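Local atomic coordinates of hemoglobin component VII (Tokunagayusurika akamusi, PDB entry 1X46), a protein that binds heme and probably carries or stores oxygen in midge larvae. Residues E111-T114 against A115-F119; L30-F33 against F34-P38; L92-Q95 against G96-K100; G103-A106 against A107-E110. One frame throughout, in Å; residues are numbered along the deposited sequence.

In the fold
From the N terminus the four contacts follow in series; none nests in or crosses another, and each joins consecutive residues, so none closes a long loop. Interaction 2 comes first, at the C-terminal end of helix 26-36. Interaction 3 follows on helix 85-100 and brings the histidine that binds the heme iron. Interaction 4 is the turn from there into helix 106-123, where V104 and F109 touch H99. Interaction 1 continues along that helix and packs back on interaction 2 through F112 against F33, T114 against Y37 and A115 against N32. Interactions 1, 3 and 4 all touch the heme, and F33 of interaction 2 reaches it too, so residues of three helices meet round the cofactor.

Interaction 1 (E111-T114 against A115-F119); sequences EFET and ALEAF. With HEM (protoporphyrin IX containing Fe), chain B.
Four backbone bonds tie E111-T114 to A115-F119, the shortest being E117 N to E113 O at 2.8 Å. Among the apolar groups, F112 CE2 meets L116 CD2 loosely at 4.4 Å. A chi1 of -177° carries the F112 ring away from its own backbone N and lays one face against the heme vinyl, CAB standing 3.9 Å above the ring centre. The backbone bonds follow the regular i to i+4 pattern of the globin G helix, whose F112 lines the heme pocket. The acidic side chains cross obliquely, and E113 OE2 comes within 3.3 Å of E117 OE2 with the carboxylate planes 61° apart. D136 adds a third acid, so one of them probably has a raised pKa; E113 OE1 bonds Y143, and K132 makes a long, weak ion pair with E117. An exchange of E117 for alanine would probably leave K132 without its weak partner and the E113 carboxylate without the side chain lying across it.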
loop_
_atom_site.group_PDB
_atom_site.type_symbol
_atom_site.label_atom_id
_atom_site.label_comp_id
_atom_site.label_asym_id
_atom_site.label_seq_id
_atom_site.Cartn_x
_atom_site.Cartn_y
_atom_site.Cartn_z
ATOM N N GLU A 111 -1.828 7.628 5.611
ATOM C CA GLU A 111 -0.460 8.155 5.535
ATOM C C GLU A 111 0.363 7.311 4.552
ATOM O O GLU A 111 1.131 7.852 3.751
ATOM C CB GLU A 111 0.164 8.160 6.927
ATOM C CG GLU A 111 -0.455 9.211 7.835
ATOM C CD GLU A 111 -0.042 9.061 9.282
ATOM O OE1 GLU A 111 0.435 7.956 9.695
ATOM O OE2 GLU A 111 -0.166 10.074 10.032
ATOM N N PHE A 112 0.164 5.992 4.607
ATOM C CA PHE A 112 0.858 5.095 3.669
ATOM C C PHE A 112 0.424 5.423 2.239
ATOM O O PHE A 112 1.243 5.512 1.319
ATOM C CB PHE A 112 0.557 3.618 4.010
ATOM C CG PHE A 112 1.292 2.656 3.117
ATOM C CD1 PHE A 112 2.520 2.155 3.513
ATOM C CD2 PHE A 112 0.782 2.305 1.858
ATOM C CE1 PHE A 112 3.232 1.291 2.680
ATOM C CE2 PHE A 112 1.485 1.433 1.017
ATOM C CZ PHE A 112 2.730 0.948 1.454
ATOM N N GLU A 113 -0.876 5.638 2.038
ATOM C CA GLU A 113 -1.384 6.075 0.738
ATOM C C GLU A 113 -0.732 7.393 0.279
ATOM O O GLU A 113 -0.317 7.517 -0.859
ATOM C CB GLU A 113 -2.910 6.197 0.790
ATOM C CG GLU A 113 -3.526 6.882 -0.426
ATOM C CD GLU A 113 -5.030 7.163 -0.300
ATOM O OE1 GLU A 113 -5.594 7.063 0.785
ATOM O OE2 GLU A 113 -5.623 7.576 -1.331
ATOM N N THR A 114 -0.696 8.382 1.169
ATOM C CA THR A 114 -0.102 9.671 0.844
ATOM C C THR A 114 1.345 9.550 0.383
ATOM O O THR A 114 1.728 10.111 -0.671
ATOM C CB THR A 114 -0.225 10.599 2.054
ATOM O OG1 THR A 114 -1.631 10.874 2.275
ATOM C CG2 THR A 114 0.430 11.959 1.763
ATOM N N ALA A 115 2.116 8.751 1.128
ATOM C CA ALA A 115 3.497 8.537 0.733
ATOM C C ALA A 115 3.617 7.798 -0.603
ATOM O O ALA A 115 4.454 8.170 -1.408
ATOM C CB ALA A 115 4.279 7.804 1.817
ATOM N N LEU A 116 2.807 6.748 -0.815
ATOM C CA LEU A 116 2.841 6.005 -2.072
ATOM C C LEU A 116 2.455 6.905 -3.240
ATOM O O LEU A 116 3.010 6.775 -4.333
ATOM C CB LEU A 116 1.915 4.778 -2.007
ATOM C CG LEU A 116 2.136 3.764 -3.155
ATOM C CD1 LEU A 116 3.453 3.068 -2.985
ATOM C CD2 LEU A 116 1.044 2.689 -3.221
ATOM N N GLU A 117 1.456 7.793 -3.049
ATOM C CA GLU A 117 1.051 8.719 -4.099
ATOM C C GLU A 117 2.216 9.606 -4.527
ATOM O O GLU A 117 2.454 9.820 -5.743
ATOM C CB GLU A 117 -0.136 9.603 -3.684
ATOM C CG GLU A 117 -1.447 8.879 -3.487
ATOM C CD GLU A 117 -2.503 9.756 -2.821
ATOM O OE1 GLU A 117 -2.150 10.632 -2.000
ATOM O OE2 GLU A 117 -3.702 9.565 -3.117
ATOM N N ALA A 118 2.948 10.119 -3.536
ATOM C CA ALA A 118 4.118 10.943 -3.839
ATOM C C ALA A 118 5.172 10.131 -4.574
ATOM O O ALA A 118 5.785 10.603 -5.510
ATOM C CB ALA A 118 4.690 11.554 -2.575
ATOM N N PHE A 119 5.358 8.871 -4.172
ATOM C CA PHE A 119 6.337 8.020 -4.839
ATOM C C PHE A 119 5.923 7.713 -6.280
ATOM O O PHE A 119 6.751 7.725 -7.183
ATOM C CB PHE A 119 6.459 6.709 -4.055
ATOM C CG PHE A 119 7.693 5.900 -4.417
ATOM C CD1 PHE A 119 8.913 6.210 -3.838
ATOM C CD2 PHE A 119 7.623 4.859 -5.332
ATOM C CE1 PHE A 119 10.076 5.482 -4.188
ATOM C CE2 PHE A 119 8.769 4.124 -5.678
ATOM C CZ PHE A 119 9.988 4.423 -5.114
HETATM C CHA HEM B . 3.668 -6.090 9.525
HETATM C CHB HEM B . 1.612 -5.590 5.163
HETATM C CHC HEM B . 0.605 -0.966 6.194
HETATM C CHD HEM B . 2.663 -1.433 10.539
HETATM C C1A HEM B . 3.259 -6.324 8.243
HETATM C C2A HEM B . 3.465 -7.563 7.525
HETATM C C3A HEM B . 2.899 -7.404 6.333
HETATM C C4A HEM B . 2.272 -6.115 6.255
HETATM C CMA HEM B . 2.858 -8.461 5.207
HETATM C CAA HEM B . 4.303 -8.779 8.034
HETATM C CBA HEM B . 3.613 -9.700 9.061
HETATM C CGA HEM B . 2.439 -10.407 8.427
HETATM O O1A HEM B . 1.305 -10.258 8.925
HETATM O O2A HEM B . 2.630 -11.129 7.408
HETATM C C1B HEM B . 1.204 -4.291 5.028
HETATM C C2B HEM B . 0.588 -3.684 3.872
HETATM C C3B HEM B . 0.309 -2.394 4.162
HETATM C C4B HEM B . 0.731 -2.177 5.533
HETATM C CMB HEM B . 0.341 -4.441 2.537
HETATM C CAB HEM B . -0.331 -1.263 3.325
HETATM C CBB HEM B . -0.872 -1.427 2.117
HETATM C C1C HEM B . 1.068 -0.670 7.444
HETATM C C2C HEM B . 0.977 0.611 8.140
HETATM C C3C HEM B . 1.575 0.489 9.323
HETATM C C4C HEM B . 2.028 -0.882 9.452
HETATM C CMC HEM B . 0.294 1.878 7.567
HETATM C CAC HEM B . 1.730 1.577 10.418
HETATM C C1D HEM B . 3.063 -2.733 10.668
HETATM C C2D HEM B . 3.711 -3.261 11.841
HETATM C C3D HEM B . 4.010 -4.696 11.530
HETATM C C4D HEM B . 3.552 -4.885 10.174
HETATM C CMD HEM B . 4.019 -2.491 13.141
HETATM C CAD HEM B . 4.709 -5.707 12.473
HETATM C CBD HEM B . 6.225 -5.549 12.407
HETATM C CGD HEM B . 6.892 -6.454 13.426
HETATM O O1D HEM B . 6.272 -7.450 13.864
HETATM O O2D HEM B . 8.044 -6.155 13.819
HETATM N NA HEM B . 2.522 -5.473 7.451
HETATM N NB HEM B . 1.301 -3.322 6.032
HETATM N NC HEM B . 1.705 -1.570 8.279
HETATM N ND HEM B . 2.953 -3.728 9.688
HETATM FE FE HEM B . 2.114 -3.526 7.864
HETATM O O HOH W 1 3.929 -2.826 7.125
#

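Interaction 2 (L30-F33 against F34-P38); sequences LYNF and FKSYP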
loop_
_atom_site.group_PDB
_atom_site.type_symbol
_atom_site.label_atom_id
_atom_site.label_comp_id
_atom_site.label_asym_id
_atom_site.label_seq_id
_atom_site.Cartn_x
_atom_site.Cartn_y
_atom_site.Cartn_z
ATOM N N LEU A 30 9.469 1.523 0.887
ATOM C CA LEU A 30 9.466 1.514 2.349
ATOM C C LEU A 30 10.247 2.670 2.930
ATOM O O LEU A 30 9.821 3.302 3.921
ATOM C CB LEU A 30 9.969 0.166 2.929
ATOM C CG LEU A 30 9.863 -0.019 4.443
ATOM C CD1 LEU A 30 8.392 0.114 4.883
ATOM C CD2 LEU A 30 10.430 -1.402 4.866
ATOM N N TYR A 31 11.426 2.928 2.355
ATOM C CA TYR A 31 12.193 4.083 2.799
ATOM C C TYR A 31 11.367 5.373 2.665
ATOM O O TYR A 31 11.357 6.172 3.615
ATOM C CB TYR A 31 13.490 4.175 1.992
ATOM C CG TYR A 31 14.276 5.420 2.285
ATOM C CD1 TYR A 31 15.244 5.431 3.278
ATOM C CD2 TYR A 31 14.051 6.587 1.552
ATOM C CE1 TYR A 31 15.980 6.579 3.545
ATOM C CE2 TYR A 31 14.784 7.749 1.831
ATOM C CZ TYR A 31 15.742 7.709 2.827
ATOM O OH TYR A 31 16.498 8.822 3.123
ATOM N N ASN A 32 10.656 5.535 1.546
ATOM C CA ASN A 32 9.857 6.744 1.360
ATOM C C ASN A 32 8.762 6.868 2.411
ATOM O O ASN A 32 8.494 7.944 2.945
ATOM C CB ASN A 32 9.271 6.770 -0.030
ATOM C CG ASN A 32 8.490 8.018 -0.292
ATOM O OD1 ASN A 32 9.055 9.119 -0.316
ATOM N ND2 ASN A 32 7.201 7.866 -0.509
ATOM N N PHE A 33 8.139 5.754 2.739
ATOM C CA PHE A 33 7.102 5.736 3.760
ATOM C C PHE A 33 7.661 6.156 5.098
ATOM O O PHE A 33 7.101 7.068 5.722
ATOM C CB PHE A 33 6.448 4.329 3.801
ATOM C CG PHE A 33 5.434 4.159 4.914
ATOM C CD1 PHE A 33 4.443 5.110 5.125
ATOM C CD2 PHE A 33 5.491 3.041 5.769
ATOM C CE1 PHE A 33 3.502 4.953 6.160
ATOM C CE2 PHE A 33 4.567 2.880 6.810
ATOM C CZ PHE A 33 3.552 3.834 6.991
ATOM N N PHE A 34 8.765 5.547 5.556
ATOM C CA PHE A 34 9.305 5.888 6.855
ATOM C C PHE A 34 9.899 7.302 6.875
ATOM O O PHE A 34 9.839 7.957 7.918
ATOM C CB PHE A 34 10.387 4.861 7.242
ATOM C CG PHE A 34 9.839 3.499 7.656
ATOM C CD1 PHE A 34 8.493 3.313 7.989
ATOM C CD2 PHE A 34 10.707 2.429 7.748
ATOM C CE1 PHE A 34 8.033 2.061 8.378
ATOM C CE2 PHE A 34 10.276 1.175 8.148
ATOM C CZ PHE A 34 8.948 0.972 8.459
ATOM N N LYS A 35 10.490 7.751 5.766
ATOM C CA LYS A 35 11.017 9.130 5.685
ATOM C C LYS A 35 9.861 10.124 5.855
ATOM O O LYS A 35 10.008 11.112 6.595
ATOM C CB LYS A 35 11.792 9.356 4.378
ATOM C CG LYS A 35 12.544 10.679 4.314
ATOM C CD LYS A 35 13.876 10.613 5.070
ATOM C CE LYS A 35 14.699 11.872 4.819
ATOM N NZ LYS A 35 14.636 12.846 5.954
ATOM N N SER A 36 8.727 9.846 5.217
ATOM C CA SER A 36 7.585 10.733 5.268
ATOM C C SER A 36 6.840 10.631 6.597
ATOM O O SER A 36 6.212 11.609 7.056
ATOM C CB SER A 36 6.616 10.399 4.165
ATOM O OG SER A 36 7.211 10.663 2.910
ATOM N N TYR A 37 6.882 9.455 7.227
ATOM C CA TYR A 37 6.188 9.159 8.481
ATOM C C TYR A 37 7.095 8.450 9.488
ATOM O O TYR A 37 6.920 7.263 9.782
ATOM C CB TYR A 37 4.889 8.347 8.219
ATOM C CG TYR A 37 3.960 9.189 7.396
ATOM C CD1 TYR A 37 3.184 10.196 7.998
ATOM C CD2 TYR A 37 3.923 9.064 6.016
ATOM C CE1 TYR A 37 2.378 11.035 7.215
ATOM C CE2 TYR A 37 3.120 9.880 5.243
ATOM C CZ TYR A 37 2.331 10.857 5.855
ATOM O OH TYR A 37 1.547 11.676 5.076
ATOM N N PRO A 38 8.065 9.161 10.052
ATOM C CA PRO A 38 8.938 8.531 11.063
ATOM C C PRO A 38 8.185 7.900 12.238
ATOM O O PRO A 38 8.623 6.887 12.795
ATOM C CB PRO A 38 9.879 9.684 11.495
ATOM C CG PRO A 38 9.823 10.641 10.333
ATOM C CD PRO A 38 8.472 10.542 9.729
HETATM O O HOH W 2 6.043 10.946 0.505
#
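The carbonyl oxygen of N32 is approached by two groups of S36. The backbone S36 N bonds N32 O at 3.0 Å, and S36 OG lies equally near because its chi1 of -65° sets OG beside its own backbone N. Water 2 stands 2.7 Å from S36 OG and also takes a weak bond from N32 ND2. Further backbone bonds run from F34 N to L30 O, from K35 N to Y31 O and from Y37 N to F33 O, the last bent to 137° as the chain leaves the helix. This is the C-terminal end of the B helix of the globin fold, with Y37 the N-cap of the short helix 38-41. On the buried side L30 CD1 sits over a face of the F34 ring, 4.0 Å from its centroid, a CH-pi contact. The F33 and F34 rings meet obliquely with planes at 34°, F33 CD2 reaching F34 CD1 at 3.7 Å. F33 also touches the heme and F112, while F34 packs edge-to-face with F44. Y37 crosses F33 at about a right angle, its CD2 lying 4.1 Å from F33 CD1. Y31 and K35 run side by side, K35 CD 3.7 Å from Y31 OH, the hydroxyl being bonded to E53.

Interaction 3 (L92-Q95 against G96-K100); sequences LKQQ and GINHK. With HEM (protoporphyrin IX containing Fe), chain B.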
loop_
_atom_site.group_PDB
_atom_site.type_symbol
_atom_site.label_atom_id
_atom_site.label_comp_id
_atom_site.label_asym_id
_atom_site.label_seq_id
_atom_site.Cartn_x
_atom_site.Cartn_y
_atom_site.Cartn_z
ATOM N N LEU A 92 -7.578 -8.472 1.950
ATOM C CA LEU A 92 -7.706 -7.166 2.595
ATOM C C LEU A 92 -8.152 -7.294 4.040
ATOM O O LEU A 92 -7.593 -6.631 4.931
ATOM C CB LEU A 92 -8.676 -6.262 1.827
ATOM C CG LEU A 92 -8.285 -5.945 0.379
ATOM C CD1 LEU A 92 -9.423 -5.216 -0.363
ATOM C CD2 LEU A 92 -6.923 -5.230 0.237
ATOM N N LYS A 93 -9.150 -8.148 4.298
ATOM C CA LYS A 93 -9.667 -8.304 5.656
ATOM C C LYS A 93 -8.593 -8.838 6.596
ATOM O O LYS A 93 -8.469 -8.376 7.759
ATOM C CB LYS A 93 -10.872 -9.237 5.677
ATOM C CG LYS A 93 -12.132 -8.525 5.380
ATOM C CD LYS A 93 -13.295 -9.501 5.318
ATOM C CE LYS A 93 -14.396 -8.926 4.448
ATOM N NZ LYS A 93 -15.524 -9.898 4.335
ATOM N N GLN A 94 -7.839 -9.826 6.119
ATOM C CA GLN A 94 -6.777 -10.368 6.948
ATOM C C GLN A 94 -5.716 -9.325 7.308
ATOM O O GLN A 94 -5.215 -9.307 8.422
ATOM C CB GLN A 94 -6.119 -11.561 6.272
ATOM C CG GLN A 94 -5.208 -12.351 7.216
ATOM C CD GLN A 94 -5.943 -13.003 8.369
ATOM O OE1 GLN A 94 -6.889 -13.762 8.161
ATOM N NE2 GLN A 94 -5.545 -12.667 9.595
ATOM N N GLN A 95 -5.400 -8.445 6.371
ATOM C CA GLN A 95 -4.446 -7.364 6.667
ATOM C C GLN A 95 -5.010 -6.401 7.697
ATOM O O GLN A 95 -4.291 -5.948 8.576
ATOM C CB GLN A 95 -4.009 -6.613 5.400
ATOM C CG GLN A 95 -3.178 -7.475 4.421
ATOM C CD GLN A 95 -1.930 -8.020 5.077
ATOM O OE1 GLN A 95 -1.208 -7.277 5.747
ATOM N NE2 GLN A 95 -1.695 -9.321 4.943
ATOM N N GLY A 96 -6.311 -6.137 7.638
ATOM C CA GLY A 96 -6.948 -5.302 8.644
ATOM C C GLY A 96 -6.902 -5.973 10.019
ATOM O O GLY A 96 -6.567 -5.330 11.004
ATOM N N ILE A 97 -7.263 -7.263 10.080
ATOM C CA ILE A 97 -7.208 -8.018 11.338
ATOM C C ILE A 97 -5.789 -7.997 11.912
ATOM O O ILE A 97 -5.578 -7.728 13.109
ATOM C CB ILE A 97 -7.681 -9.476 11.098
ATOM C CG1 ILE A 97 -9.193 -9.512 10.843
ATOM C CG2 ILE A 97 -7.354 -10.369 12.306
ATOM C CD1 ILE A 97 -9.643 -10.725 10.045
ATOM N N ASN A 98 -4.807 -8.253 11.050
ATOM C CA ASN A 98 -3.428 -8.334 11.524
ATOM C C ASN A 98 -2.942 -6.985 12.050
ATOM O O ASN A 98 -2.233 -6.912 13.055
ATOM C CB ASN A 98 -2.482 -8.812 10.423
ATOM C CG ASN A 98 -2.765 -10.233 9.962
ATOM O OD1 ASN A 98 -3.539 -10.973 10.589
ATOM N ND2 ASN A 98 -2.152 -10.613 8.856
ATOM N N HIS A 99 -3.314 -5.907 11.365
ATOM C CA HIS A 99 -2.844 -4.595 11.763
ATOM C C HIS A 99 -3.592 -4.026 12.964
ATOM O O HIS A 99 -3.057 -3.181 13.670
ATOM C CB HIS A 99 -2.832 -3.633 10.567
ATOM C CG HIS A 99 -1.689 -3.893 9.634
ATOM N ND1 HIS A 99 -1.765 -4.797 8.589
ATOM C CD2 HIS A 99 -0.428 -3.408 9.624
ATOM C CE1 HIS A 99 -0.599 -4.838 7.968
ATOM N NE2 HIS A 99 0.229 -4.001 8.568
ATOM N N LYS A 100 -4.815 -4.511 13.190
ATOM C CA LYS A 100 -5.549 -4.102 14.406
ATOM C C LYS A 100 -4.716 -4.449 15.632
ATOM O O LYS A 100 -4.628 -3.650 16.572
ATOM C CB LYS A 100 -6.897 -4.805 14.512
ATOM C CG LYS A 100 -7.737 -4.272 15.705
ATOM C CD LYS A 100 -9.030 -5.063 15.829
ATOM C CE LYS A 100 -9.752 -4.798 17.161
ATOM N NZ LYS A 100 -10.852 -5.811 17.355
HETATM C CHA HEM B . 3.668 -6.090 9.525
HETATM C CHB HEM B . 1.612 -5.590 5.163
HETATM C CHC HEM B . 0.605 -0.966 6.194
HETATM C CHD HEM B . 2.663 -1.433 10.539
HETATM C C1A HEM B . 3.259 -6.324 8.243
HETATM C C2A HEM B . 3.465 -7.563 7.525
HETATM C C3A HEM B . 2.899 -7.404 6.333
HETATM C C4A HEM B . 2.272 -6.115 6.255
HETATM C CMA HEM B . 2.858 -8.461 5.207
HETATM C CAA HEM B . 4.303 -8.779 8.034
HETATM C CBA HEM B . 3.613 -9.700 9.061
HETATM C CGA HEM B . 2.439 -10.407 8.427
HETATM O O1A HEM B . 1.305 -10.258 8.925
HETATM O O2A HEM B . 2.630 -11.129 7.408
HETATM C C1B HEM B . 1.204 -4.291 5.028
HETATM C C2B HEM B . 0.588 -3.684 3.872
HETATM C C3B HEM B . 0.309 -2.394 4.162
HETATM C C4B HEM B . 0.731 -2.177 5.533
HETATM C CMB HEM B . 0.341 -4.441 2.537
HETATM C CAB HEM B . -0.331 -1.263 3.325
HETATM C CBB HEM B . -0.872 -1.427 2.117
HETATM C C1C HEM B . 1.068 -0.670 7.444
HETATM C C2C HEM B . 0.977 0.611 8.140
HETATM C C3C HEM B . 1.575 0.489 9.323
HETATM C C4C HEM B . 2.028 -0.882 9.452
HETATM C CMC HEM B . 0.294 1.878 7.567
HETATM C CAC HEM B . 1.730 1.577 10.418
HETATM C C1D HEM B . 3.063 -2.733 10.668
HETATM C C2D HEM B . 3.711 -3.261 11.841
HETATM C C3D HEM B . 4.010 -4.696 11.530
HETATM C C4D HEM B . 3.552 -4.885 10.174
HETATM C CMD HEM B . 4.019 -2.491 13.141
HETATM C CAD HEM B . 4.709 -5.707 12.473
HETATM C CBD HEM B . 6.225 -5.549 12.407
HETATM C CGD HEM B . 6.892 -6.454 13.426
HETATM O O1D HEM B . 6.272 -7.450 13.864
HETATM O O2D HEM B . 8.044 -6.155 13.819
HETATM N NA HEM B . 2.522 -5.473 7.451
HETATM N NB HEM B . 1.301 -3.322 6.032
HETATM N NC HEM B . 1.705 -1.570 8.279
HETATM N ND HEM B . 2.953 -3.728 9.688
HETATM FE FE HEM B . 2.114 -3.526 7.864
HETATM O O HOH W 3 -0.277 -8.278 8.075
HETATM O O HOH W 1 3.929 -2.826 7.125
#
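L92 O accepts from G96 N at 3.0 Å. K93 O takes I97 N, and the I97 CG1 branch comes down beside the same oxygen at 3.4 Å. Q94 accepts N98 N on its backbone O and also reaches forward with its side chain. The bend at chi2 (64°) turns the chain along the helix toward N98, and Q94 NE2 gives a hydrogen bond to N98 OD1, 2.8 Å long, with the acceptor in the plane of the Q94 amide. Q95 O is gripped by two donors of H99 from opposite faces of the carbonyl plane, H99 N at 3.0 Å and H99 ND1 at 2.8 Å, the latter bond lying in the imidazole plane. The ND1 bond helps fix the rotation of the ring, and probably makes it more electron-rich. The Q95 side chain runs alongside H99, its OE1 3.3 Å from heme CHB, and water 3 links Q95 OE1, N98 ND2 and heme O1A. At the far end of the ring, H99 NE2 binds the heme iron at 2.1 Å, opposite water 1. Such a histidine, tied by ND1 to a carbonyl one turn earlier, is the proximal histidine of the globin F helix.

Interaction 4 (G103-A106 against A107-E110); sequences GVTA and AHFE. With HEM (protoporphyrin IX containing Fe), chain B.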
loop_
_atom_site.group_PDB
_atom_site.type_symbol
_atom_site.label_atom_id
_atom_site.label_comp_id
_atom_site.label_asym_id
_atom_site.label_seq_id
_atom_site.Cartn_x
_atom_site.Cartn_y
_atom_site.Cartn_z
ATOM N N GLY A 103 -1.977 -1.875 16.635
ATOM C CA GLY A 103 -2.370 -0.498 16.935
ATOM C C GLY A 103 -2.276 0.463 15.758
ATOM O O GLY A 103 -2.047 1.657 15.932
ATOM N N VAL A 104 -2.427 -0.062 14.546
ATOM C CA VAL A 104 -2.377 0.767 13.343
ATOM C C VAL A 104 -3.771 1.319 13.063
ATOM O O VAL A 104 -4.754 0.551 13.060
ATOM C CB VAL A 104 -1.850 -0.069 12.145
ATOM C CG1 VAL A 104 -1.897 0.737 10.858
ATOM C CG2 VAL A 104 -0.425 -0.550 12.427
ATOM N N THR A 105 -3.856 2.632 12.843
ATOM C CA THR A 105 -5.146 3.320 12.650
ATOM C C THR A 105 -5.503 3.508 11.185
ATOM O O THR A 105 -4.664 3.317 10.268
ATOM C CB THR A 105 -5.116 4.742 13.268
ATOM O OG1 THR A 105 -4.131 5.530 12.592
ATOM C CG2 THR A 105 -4.623 4.750 14.730
ATOM N N ALA A 106 -6.750 3.923 10.980
ATOM C CA ALA A 106 -7.189 4.290 9.646
ATOM C C ALA A 106 -6.300 5.409 9.066
ATOM O O ALA A 106 -5.902 5.363 7.896
ATOM C CB ALA A 106 -8.681 4.717 9.682
ATOM N N ALA A 107 -5.988 6.424 9.885
ATOM C CA ALA A 107 -5.131 7.523 9.454
ATOM C C ALA A 107 -3.742 7.017 9.059
ATOM O O ALA A 107 -3.184 7.506 8.085
ATOM C CB ALA A 107 -5.031 8.586 10.536
ATOM N N HIS A 108 -3.224 6.019 9.791
ATOM C CA HIS A 108 -1.937 5.416 9.409
ATOM C C HIS A 108 -1.982 4.838 8.016
ATOM O O HIS A 108 -1.027 4.984 7.249
ATOM C CB HIS A 108 -1.478 4.302 10.356
ATOM C CG HIS A 108 -1.163 4.766 11.719
ATOM N ND1 HIS A 108 -0.651 6.021 11.966
ATOM C CD2 HIS A 108 -1.242 4.131 12.897
ATOM C CE1 HIS A 108 -0.500 6.166 13.267
ATOM N NE2 HIS A 108 -0.830 5.026 13.857
ATOM N N PHE A 109 -3.071 4.148 7.675
ATOM C CA PHE A 109 -3.217 3.652 6.292
ATOM C C PHE A 109 -3.279 4.780 5.282
ATOM O O PHE A 109 -2.654 4.725 4.222
ATOM C CB PHE A 109 -4.396 2.673 6.170
ATOM C CG PHE A 109 -4.048 1.268 6.616
ATOM C CD1 PHE A 109 -3.293 0.429 5.791
ATOM C CD2 PHE A 109 -4.451 0.799 7.864
ATOM C CE1 PHE A 109 -2.950 -0.846 6.192
ATOM C CE2 PHE A 109 -4.119 -0.494 8.279
ATOM C CZ PHE A 109 -3.377 -1.320 7.461
ATOM N N GLU A 110 -3.985 5.854 5.626
ATOM C CA GLU A 110 -4.032 7.004 4.740
ATOM C C GLU A 110 -2.647 7.645 4.550
ATOM O O GLU A 110 -2.343 8.117 3.460
ATOM C CB GLU A 110 -5.008 8.062 5.274
ATOM C CG GLU A 110 -6.470 7.636 5.272
ATOM C CD GLU A 110 -7.403 8.759 5.714
ATOM O OE1 GLU A 110 -6.931 9.797 6.236
ATOM O OE2 GLU A 110 -8.618 8.614 5.491
HETATM C CHA HEM B . 3.668 -6.090 9.525
HETATM C CHB HEM B . 1.612 -5.590 5.163
HETATM C CHC HEM B . 0.605 -0.966 6.194
HETATM C CHD HEM B . 2.663 -1.433 10.539
HETATM C C1A HEM B . 3.259 -6.324 8.243
HETATM C C2A HEM B . 3.465 -7.563 7.525
HETATM C C3A HEM B . 2.899 -7.404 6.333
HETATM C C4A HEM B . 2.272 -6.115 6.255
HETATM C CMA HEM B . 2.858 -8.461 5.207
HETATM C CAA HEM B . 4.303 -8.779 8.034
HETATM C CBA HEM B . 3.613 -9.700 9.061
HETATM C CGA HEM B . 2.439 -10.407 8.427
HETATM O O1A HEM B . 1.305 -10.258 8.925
HETATM O O2A HEM B . 2.630 -11.129 7.408
HETATM C C1B HEM B . 1.204 -4.291 5.028
HETATM C C2B HEM B . 0.588 -3.684 3.872
HETATM C C3B HEM B . 0.309 -2.394 4.162
HETATM C C4B HEM B . 0.731 -2.177 5.533
HETATM C CMB HEM B . 0.341 -4.441 2.537
HETATM C CAB HEM B . -0.331 -1.263 3.325
HETATM C CBB HEM B . -0.872 -1.427 2.117
HETATM C C1C HEM B . 1.068 -0.670 7.444
HETATM C C2C HEM B . 0.977 0.611 8.140
HETATM C C3C HEM B . 1.575 0.489 9.323
HETATM C C4C HEM B . 2.028 -0.882 9.452
HETATM C CMC HEM B . 0.294 1.878 7.567
HETATM C CAC HEM B . 1.730 1.577 10.418
HETATM C C1D HEM B . 3.063 -2.733 10.668
HETATM C C2D HEM B . 3.711 -3.261 11.841
HETATM C C3D HEM B . 4.010 -4.696 11.530
HETATM C C4D HEM B . 3.552 -4.885 10.174
HETATM C CMD HEM B . 4.019 -2.491 13.141
HETATM C CAD HEM B . 4.709 -5.707 12.473
HETATM C CBD HEM B . 6.225 -5.549 12.407
HETATM C CGD HEM B . 6.892 -6.454 13.426
HETATM O O1D HEM B . 6.272 -7.450 13.864
HETATM O O2D HEM B . 8.044 -6.155 13.819
HETATM N NA HEM B . 2.522 -5.473 7.451
HETATM N NB HEM B . 1.301 -3.322 6.032
HETATM N NC HEM B . 1.705 -1.570 8.279
HETATM N ND HEM B . 2.953 -3.728 9.688
HETATM FE FE HEM B . 2.114 -3.526 7.864
HETATM O O HOH W 1 3.929 -2.826 7.125
#
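T105 OG1 stands over one face of the H108 ring, 3.1 Å above its plane, while accepting H108 N at 3.0 Å in the N-cap bond of the helix. It does both because chi1 of 63° wedges OG1 between the backbone N and the carbonyl carbon; T105 CB adds a CH-pi contact over the same ring. The ring edge meets V104 CA and G103 O. V104 CG1 touches F109 CE2 at 3.6 Å, and V104 CG2 packs on heme CAC. F109 CE1 lies 3.6 Å from heme CHC, with heme CMC over one face of the F109 ring. H108 ND1 is hydrogen-bonded to E111 OE1; a leucine replacing H108 is likely to leave E111 without that mate and T105 OG1 without the flat ring beneath it. G103, with positive phi, forms a Schellman motif, and this FG corner leads from helix 85-100 into helix 106-123, where F109 lies edge-to-face with H99 and against helix 129-146.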